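PDB 4S1V: D-3-phosphoglycerate dehydrogenase-related protein from Vibrio cholerae, which probably catalyses the NAD-dependent oxidation of 3-phospho-D-glycerate to 3-phosphooxypyruvate. Local coordinates for residues I114-R119 with N282-P287; D224-K229 with Y249-A254. All blocks are in the same frame, centred on the assembly; numbering follows the deposited sequence.

Contact 1. Residues I114-R119 with N282-P287; sequences ILAASR and NVLCAP
One methyl group of Leu284 makes every approach across this contact: CD1 lies 3.7 Å from CB of Ala116 and 4.1 Å from CB of Ala117. The same Leu284 CD1 comes to 3.6 Å from the backbone N of Ala117, so the methyl meets the helix wall itself between two small side chains. Leu284 CB points toward the helix, and with CG anti to the backbone N (chi1 -174°) CD1 ends against Ala116 and Ala117. With nothing longer than a methyl on Ala116 and Ala117, helix and strand come close, the CA atoms of Ala117 and Leu284 being 6.2 Å apart. No hydrogen bond crosses the interface. One turn of the helix is tied twice at Ile114 O, which accepts from Ser118 N and, at 2.8 Å, from Ser118 OG; the two donors reach it from opposite faces of the carbonyl plane. Further out, Leu113 also packs on Leu284, and Leu121 of the second subunit packs on Ala116. Backbone bonds from Leu284 to Ala260 and Val262 hold strand 283-285, the outermost within this chain, in a parallel seven-stranded sheet. Helix 104-119 packing on that sheet is characteristic of the Rossmann-type NAD-binding domain of this family.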
ATOM      1  N   ILE C 114      -7.672  -6.958 -20.338  1.00 19.68           N
ATOM      2  CA  ILE C 114      -6.770  -8.110 -20.315  1.00 19.68           C
ATOM      3  C   ILE C 114      -5.319  -7.659 -20.133  1.00 19.25           C
ATOM      4  O   ILE C 114      -4.593  -8.205 -19.300  1.00 19.00           O
ATOM      5  CB  ILE C 114      -6.965  -8.987 -21.577  1.00 19.53           C
ATOM      6  CG1 ILE C 114      -8.289  -9.753 -21.468  1.00 19.03           C
ATOM      7  CG2 ILE C 114      -5.802  -9.949 -21.770  1.00 18.69           C
ATOM      8  CD1 ILE C 114      -8.833 -10.282 -22.785  1.00 19.63           C
ATOM      9  N   LEU C 115      -4.923  -6.640 -20.889  1.00 19.74           N
ATOM     10  CA  LEU C 115      -3.564  -6.106 -20.823  1.00 20.25           C
ATOM     11  C   LEU C 115      -3.282  -5.361 -19.525  1.00 20.63           C
ATOM     12  O   LEU C 115      -2.204  -5.516 -18.958  1.00 20.58           O
ATOM     13  CB  LEU C 115      -3.272  -5.215 -22.028  1.00 20.17           C
ATOM     14  CG  LEU C 115      -2.953  -5.883 -23.363  1.00 20.22           C
ATOM     15  CD1 LEU C 115      -3.109  -4.862 -24.484  1.00 21.21           C
ATOM     16  CD2 LEU C 115      -1.550  -6.486 -23.385  1.00 20.08           C
ATOM     17  N   ALA C 116      -4.250  -4.570 -19.053  1.00 21.68           N
ATOM     18  CA  ALA C 116      -4.121  -3.853 -17.775  1.00 21.88           C
ATOM     19  C   ALA C 116      -3.984  -4.814 -16.589  1.00 22.13           C
ATOM     20  O   ALA C 116      -3.133  -4.629 -15.715  1.00 21.78           O
ATOM     21  CB  ALA C 116      -5.304  -2.921 -17.556  1.00 21.78           C
ATOM     22  N   ALA C 117      -4.836  -5.832 -16.570  1.00 22.93           N
ATOM     23  CA  ALA C 117      -4.818  -6.851 -15.527  1.00 23.18           C
ATOM     24  C   ALA C 117      -3.494  -7.609 -15.539  1.00 22.60           C
ATOM     25  O   ALA C 117      -2.881  -7.823 -14.495  1.00 22.49           O
ATOM     26  CB  ALA C 117      -5.988  -7.808 -15.711  1.00 22.86           C
ATOM     27  N   SER C 118      -3.054  -7.995 -16.732  1.00 22.80           N
ATOM     28  CA  SER C 118      -1.824  -8.766 -16.893  1.00 21.90           C
ATOM     29  C   SER C 118      -0.628  -8.000 -16.363  1.00 21.82           C
ATOM     30  O   SER C 118       0.264  -8.587 -15.765  1.00 21.67           O
ATOM     31  CB  SER C 118      -1.590  -9.132 -18.358  1.00 21.34           C
ATOM     32  OG  SER C 118      -2.561 -10.056 -18.801  1.00 21.57           O
ATOM     33  N   ARG C 119      -0.613  -6.688 -16.566  1.00 21.38           N
ATOM     34  CA  ARG C 119       0.570  -5.923 -16.207  1.00 21.47           C
ATOM     35  C   ARG C 119       0.427  -5.102 -14.928  1.00 21.23           C
ATOM     36  O   ARG C 119       1.328  -4.332 -14.595  1.00 20.11           O
ATOM     37  CB  ARG C 119       1.049  -5.074 -17.393  1.00 21.63           C
ATOM     38  CG  ARG C 119       1.419  -5.883 -18.636  1.00 22.27           C
ATOM     39  CD  ARG C 119       2.667  -6.752 -18.455  1.00 22.04           C
ATOM     40  NE  ARG C 119       3.887  -5.950 -18.373  1.00 21.88           N
ATOM     41  CZ  ARG C 119       4.697  -5.677 -19.392  1.00 21.48           C
ATOM     42  NH1 ARG C 119       4.455  -6.157 -20.610  1.00 21.40           N
ATOM     43  NH2 ARG C 119       5.773  -4.934 -19.184  1.00 20.91           N
ATOM     44  N   ASN C 282      -6.760  -8.515  -6.494  1.00 21.56           N
ATOM     45  CA  ASN C 282      -6.565  -9.406  -7.645  1.00 22.25           C
ATOM     46  C   ASN C 282      -7.705  -9.429  -8.677  1.00 21.72           C
ATOM     47  O   ASN C 282      -7.694 -10.243  -9.606  1.00 22.33           O
ATOM     48  CB  ASN C 282      -6.203 -10.834  -7.187  1.00 22.27           C
ATOM     49  CG  ASN C 282      -7.308 -11.505  -6.383  1.00 22.28           C
ATOM     50  OD1 ASN C 282      -8.143 -10.843  -5.773  1.00 21.97           O
ATOM     51  ND2 ASN C 282      -7.308 -12.837  -6.375  1.00 22.41           N
ATOM     52  N   VAL C 283      -8.689  -8.547  -8.515  1.00 21.83           N
ATOM     53  CA  VAL C 283      -9.754  -8.394  -9.515  1.00 21.16           C
ATOM     54  C   VAL C 283      -9.756  -6.969 -10.057  1.00 21.30           C
ATOM     55  O   VAL C 283      -9.910  -6.003  -9.304  1.00 21.86           O
ATOM     56  CB  VAL C 283     -11.152  -8.742  -8.950  1.00 21.37           C
ATOM     57  CG1 VAL C 283     -12.246  -8.504  -9.993  1.00 21.28           C
ATOM     58  CG2 VAL C 283     -11.194 -10.182  -8.464  1.00 20.33           C
ATOM     59  N   LEU C 284      -9.570  -6.840 -11.364  1.00 20.24           N
ATOM     60  CA  LEU C 284      -9.713  -5.558 -12.019  1.00 20.79           C
ATOM     61  C   LEU C 284     -11.199  -5.339 -12.288  1.00 20.48           C
ATOM     62  O   LEU C 284     -11.852  -6.175 -12.915  1.00 20.07           O
ATOM     63  CB  LEU C 284      -8.878  -5.512 -13.312  1.00 20.87           C
ATOM     64  CG  LEU C 284      -8.779  -4.182 -14.074  1.00 21.45           C
ATOM     65  CD1 LEU C 284      -7.476  -4.081 -14.844  1.00 20.25           C
ATOM     66  CD2 LEU C 284      -9.966  -3.955 -15.011  1.00 21.55           C
ATOM     67  N   CYS C 285     -11.729  -4.225 -11.785  1.00 20.55           N
ATOM     68  CA  CYS C 285     -13.154  -3.899 -11.923  1.00 21.09           C
ATOM     69  C   CYS C 285     -13.337  -2.605 -12.720  1.00 21.08           C
ATOM     70  O   CYS C 285     -12.876  -1.536 -12.300  1.00 20.99           O
ATOM     71  CB  CYS C 285     -13.811  -3.732 -10.545  1.00 21.54           C
ATOM     72  SG  CYS C 285     -13.836  -5.204  -9.495  1.00 23.19           S
ATOM     73  N   ALA C 286     -14.001  -2.708 -13.870  1.00 20.89           N
ATOM     74  CA  ALA C 286     -14.314  -1.539 -14.694  1.00 20.12           C
ATOM     75  C   ALA C 286     -15.826  -1.316 -14.717  1.00 20.38           C
ATOM     76  O   ALA C 286     -16.583  -2.286 -14.630  1.00 20.72           O
ATOM     77  CB  ALA C 286     -13.772  -1.724 -16.106  1.00 20.08           C
ATOM     78  N   PRO C 287     -16.271  -0.045 -14.846  1.00 19.93           N
ATOM     79  CA  PRO C 287     -17.694   0.303 -14.763  1.00 19.80           C
ATOM     80  C   PRO C 287     -18.499   0.165 -16.074  1.00 19.74           C
ATOM     81  O   PRO C 287     -18.958   1.161 -16.641  1.00 20.29           O
ATOM     82  CB  PRO C 287     -17.657   1.761 -14.297  1.00 20.32           C
ATOM     83  CG  PRO C 287     -16.402   2.303 -14.894  1.00 19.61           C
ATOM     84  CD  PRO C 287     -15.421   1.162 -14.934  1.00 20.24           C
TER

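Contact 2. Residues D224-K229 with Y249-A254; sequences DLLAMK and YSVMQA
Two helices of the Rossmann-type domain, helix 222-226 following strand 205-208 and helix 247-254 following strand 233-236, meet here through three aliphatic side chains. Val251 makes the closest approaches from helix 247-254, all through CG2, which lies 4.1 Å from CB of Leu225 and 4.1 Å from CD2 of Leu226. Because Val251 CG1 is anti to the backbone N (chi1 169°), CG2 sits anti to the carbonyl carbon and meets both leucines. Leu225 touches it near the root of its side chain, although its CD1 is also close, at 4.2 Å from Val251 CG2. Leu226, at the exposed side of the patch, reaches it with CD2 at the end of its side chain, and both leucines run at a slant to the valine. The closest CA atoms, those of Leu226 and Val251, are 7.1 Å apart. Strands 205-208 and 233-236 are adjacent and parallel, the connection expected of alpha/beta layering, and Leu225 also packs on Phe234 of the latter. Two polar bonds lie nearby: Ser250 OG with Lys222 NZ, and Arg258 NH1 with Leu225 O. Elsewhere on helix 247-254, the ring of Tyr249 meets that of Phe31 of the third subunit, the planes within about 5° of parallel.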
ATOM      1  N   ASP C 224     -16.230 -24.988 -12.105  1.00 26.53           N
ATOM      2  CA  ASP C 224     -15.511 -24.580 -13.315  1.00 25.81           C
ATOM      3  C   ASP C 224     -14.366 -23.614 -12.991  1.00 25.84           C
ATOM      4  O   ASP C 224     -13.252 -23.791 -13.475  1.00 24.48           O
ATOM      5  CB  ASP C 224     -16.455 -23.930 -14.331  1.00 25.25           C
ATOM      6  CG  ASP C 224     -17.524 -24.883 -14.854  1.00 25.35           C
ATOM      7  OD1 ASP C 224     -17.284 -26.112 -14.904  1.00 24.76           O
ATOM      8  OD2 ASP C 224     -18.607 -24.382 -15.233  1.00 24.68           O
ATOM      9  N   LEU C 225     -14.646 -22.590 -12.182  1.00 26.16           N
ATOM     10  CA  LEU C 225     -13.602 -21.652 -11.758  1.00 26.11           C
ATOM     11  C   LEU C 225     -12.478 -22.357 -11.002  1.00 26.97           C
ATOM     12  O   LEU C 225     -11.299 -22.061 -11.222  1.00 27.28           O
ATOM     13  CB  LEU C 225     -14.177 -20.519 -10.906  1.00 26.00           C
ATOM     14  CG  LEU C 225     -15.257 -19.632 -11.527  1.00 25.68           C
ATOM     15  CD1 LEU C 225     -15.724 -18.607 -10.510  1.00 25.92           C
ATOM     16  CD2 LEU C 225     -14.774 -18.943 -12.803  1.00 25.62           C
ATOM     17  N   LEU C 226     -12.843 -23.299 -10.131  1.00 26.44           N
ATOM     18  CA  LEU C 226     -11.860 -24.001  -9.288  1.00 27.10           C
ATOM     19  C   LEU C 226     -10.945 -24.934 -10.080  1.00 27.59           C
ATOM     20  O   LEU C 226      -9.844 -25.261  -9.627  1.00 29.37           O
ATOM     21  CB  LEU C 226     -12.555 -24.765  -8.154  1.00 26.21           C
ATOM     22  CG  LEU C 226     -13.181 -23.903  -7.051  1.00 26.09           C
ATOM     23  CD1 LEU C 226     -14.221 -24.697  -6.272  1.00 26.17           C
ATOM     24  CD2 LEU C 226     -12.106 -23.338  -6.132  1.00 26.06           C
ATOM     25  N   ALA C 227     -11.400 -25.338 -11.264  1.00 27.37           N
ATOM     26  CA  ALA C 227     -10.624 -26.195 -12.153  1.00 26.62           C
ATOM     27  C   ALA C 227      -9.610 -25.410 -12.985  1.00 25.98           C
ATOM     28  O   ALA C 227      -8.903 -25.993 -13.806  1.00 24.73           O
ATOM     29  CB  ALA C 227     -11.550 -27.002 -13.059  1.00 26.72           C
ATOM     30  N   MET C 228      -9.536 -24.094 -12.772  1.00 25.13           N
ATOM     31  CA  MET C 228      -8.634 -23.247 -13.558  1.00 24.58           C
ATOM     32  C   MET C 228      -7.211 -23.278 -12.998  1.00 24.66           C
ATOM     33  O   MET C 228      -7.008 -23.636 -11.837  1.00 24.42           O
ATOM     34  CB  MET C 228      -9.160 -21.802 -13.637  1.00 24.96           C
ATOM     35  CG  MET C 228     -10.357 -21.631 -14.572  1.00 25.57           C
ATOM     36  SD  MET C 228     -11.082 -19.978 -14.632  1.00 24.67           S
ATOM     37  CE  MET C 228      -9.817 -19.096 -15.547  1.00 23.53           C
ATOM     38  N   LYS C 229      -6.237 -22.906 -13.825  1.00 23.66           N
ATOM     39  CA  LYS C 229      -4.846 -22.780 -13.385  1.00 25.62           C
ATOM     40  C   LYS C 229      -4.688 -21.785 -12.220  1.00 25.87           C
ATOM     41  O   LYS C 229      -5.405 -20.780 -12.158  1.00 26.27           O
ATOM     42  CB  LYS C 229      -3.947 -22.367 -14.555  1.00 26.25           C
ATOM     43  CG  LYS C 229      -3.729 -23.452 -15.589  1.00 26.96           C
ATOM     44  CD  LYS C 229      -2.879 -22.919 -16.728  1.00 28.83           C
ATOM     45  CE  LYS C 229      -2.646 -23.971 -17.804  1.00 29.65           C
ATOM     46  NZ  LYS C 229      -1.953 -23.380 -18.986  1.00 29.29           N
ATOM     47  N   TYR C 249     -16.396 -14.081  -6.681  1.00 19.78           N
ATOM     48  CA  TYR C 249     -15.835 -13.433  -5.490  1.00 21.03           C
ATOM     49  C   TYR C 249     -15.216 -14.463  -4.548  1.00 20.87           C
ATOM     50  O   TYR C 249     -14.083 -14.304  -4.105  1.00 21.63           O
ATOM     51  CB  TYR C 249     -16.851 -12.571  -4.715  1.00 20.31           C
ATOM     52  CG  TYR C 249     -16.247 -12.154  -3.388  1.00 20.67           C
ATOM     53  CD1 TYR C 249     -15.328 -11.107  -3.329  1.00 20.92           C
ATOM     54  CD2 TYR C 249     -16.510 -12.868  -2.215  1.00 20.78           C
ATOM     55  CE1 TYR C 249     -14.729 -10.746  -2.139  1.00 21.56           C
ATOM     56  CE2 TYR C 249     -15.902 -12.525  -1.014  1.00 21.03           C
ATOM     57  CZ  TYR C 249     -15.012 -11.463  -0.984  1.00 21.25           C
ATOM     58  OH  TYR C 249     -14.402 -11.091   0.184  1.00 21.12           O
ATOM     59  N   SER C 250     -15.973 -15.509  -4.238  1.00 21.56           N
ATOM     60  CA  SER C 250     -15.517 -16.533  -3.299  1.00 21.59           C
ATOM     61  C   SER C 250     -14.165 -17.106  -3.732  1.00 21.86           C
ATOM     62  O   SER C 250     -13.262 -17.256  -2.906  1.00 22.25           O
ATOM     63  CB  SER C 250     -16.567 -17.637  -3.162  1.00 21.41           C
ATOM     64  OG  SER C 250     -16.172 -18.592  -2.183  1.00 22.55           O
ATOM     65  N   VAL C 251     -14.021 -17.379  -5.031  1.00 21.52           N
ATOM     66  CA  VAL C 251     -12.810 -18.010  -5.590  1.00 21.63           C
ATOM     67  C   VAL C 251     -11.613 -17.055  -5.646  1.00 22.35           C
ATOM     68  O   VAL C 251     -10.502 -17.423  -5.268  1.00 23.04           O
ATOM     69  CB  VAL C 251     -13.087 -18.619  -6.987  1.00 21.26           C
ATOM     70  CG1 VAL C 251     -11.799 -19.034  -7.676  1.00 21.93           C
ATOM     71  CG2 VAL C 251     -14.019 -19.819  -6.874  1.00 20.85           C
ATOM     72  N   MET C 252     -11.840 -15.823  -6.091  1.00 22.66           N
ATOM     73  CA  MET C 252     -10.767 -14.832  -6.149  1.00 23.30           C
ATOM     74  C   MET C 252     -10.238 -14.459  -4.760  1.00 23.53           C
ATOM     75  O   MET C 252      -9.024 -14.304  -4.565  1.00 23.46           O
ATOM     76  CB  MET C 252     -11.217 -13.594  -6.927  1.00 24.35           C
ATOM     77  CG  MET C 252     -11.489 -13.870  -8.402  1.00 25.01           C
ATOM     78  SD  MET C 252     -10.079 -14.625  -9.242  1.00 25.69           S
ATOM     79  CE  MET C 252     -10.910 -15.924 -10.142  1.00 25.96           C
ATOM     80  N   GLN C 253     -11.144 -14.327  -3.795  1.00 23.35           N
ATOM     81  CA  GLN C 253     -10.748 -14.017  -2.424  1.00 24.28           C
ATOM     82  C   GLN C 253      -9.857 -15.130  -1.877  1.00 23.36           C
ATOM     83  O   GLN C 253      -8.853 -14.856  -1.229  1.00 24.34           O
ATOM     84  CB  GLN C 253     -11.978 -13.792  -1.530  1.00 25.30           C
ATOM     85  CG  GLN C 253     -11.859 -14.362  -0.113  1.00 28.07           C
ATOM     86  CD  GLN C 253     -11.027 -13.496   0.794  1.00 29.73           C
ATOM     87  OE1 GLN C 253     -10.366 -13.981   1.720  1.00 29.63           O
ATOM     88  NE2 GLN C 253     -11.053 -12.192   0.532  1.00 32.90           N
ATOM     89  N   ALA C 254     -10.222 -16.374  -2.172  1.00 23.16           N
ATOM     90  CA  ALA C 254      -9.487 -17.556  -1.703  1.00 23.82           C
ATOM     91  C   ALA C 254      -8.115 -17.759  -2.368  1.00 24.28           C
ATOM     92  O   ALA C 254      -7.251 -18.463  -1.829  1.00 24.26           O
ATOM     93  CB  ALA C 254     -10.349 -18.802  -1.883  1.00 22.74           C
TER

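Along the chain the order is 114-119, 224-229, 249-254 and 282-287, so both segments of contact 2 fall between those of contact 1. The two centres are 16 Å apart within one NAD-binding domain, and the seven-stranded sheet relates them: contact 1 sets helix 104-119 against strand 283-285, outermost within this chain, whereas contact 2 pairs helices 222-226 and 247-254. A direct bridge exists where Asn282 ND2 lies 2.9 Å from Met252 O, a probable hydrogen bond, and Val283 CG2 packs 3.7 Å from Met252 CG. Different subunits approach them: the second reaches contact 1, the third contact 2, so this one domain takes part in two interfaces of the four-chain assembly.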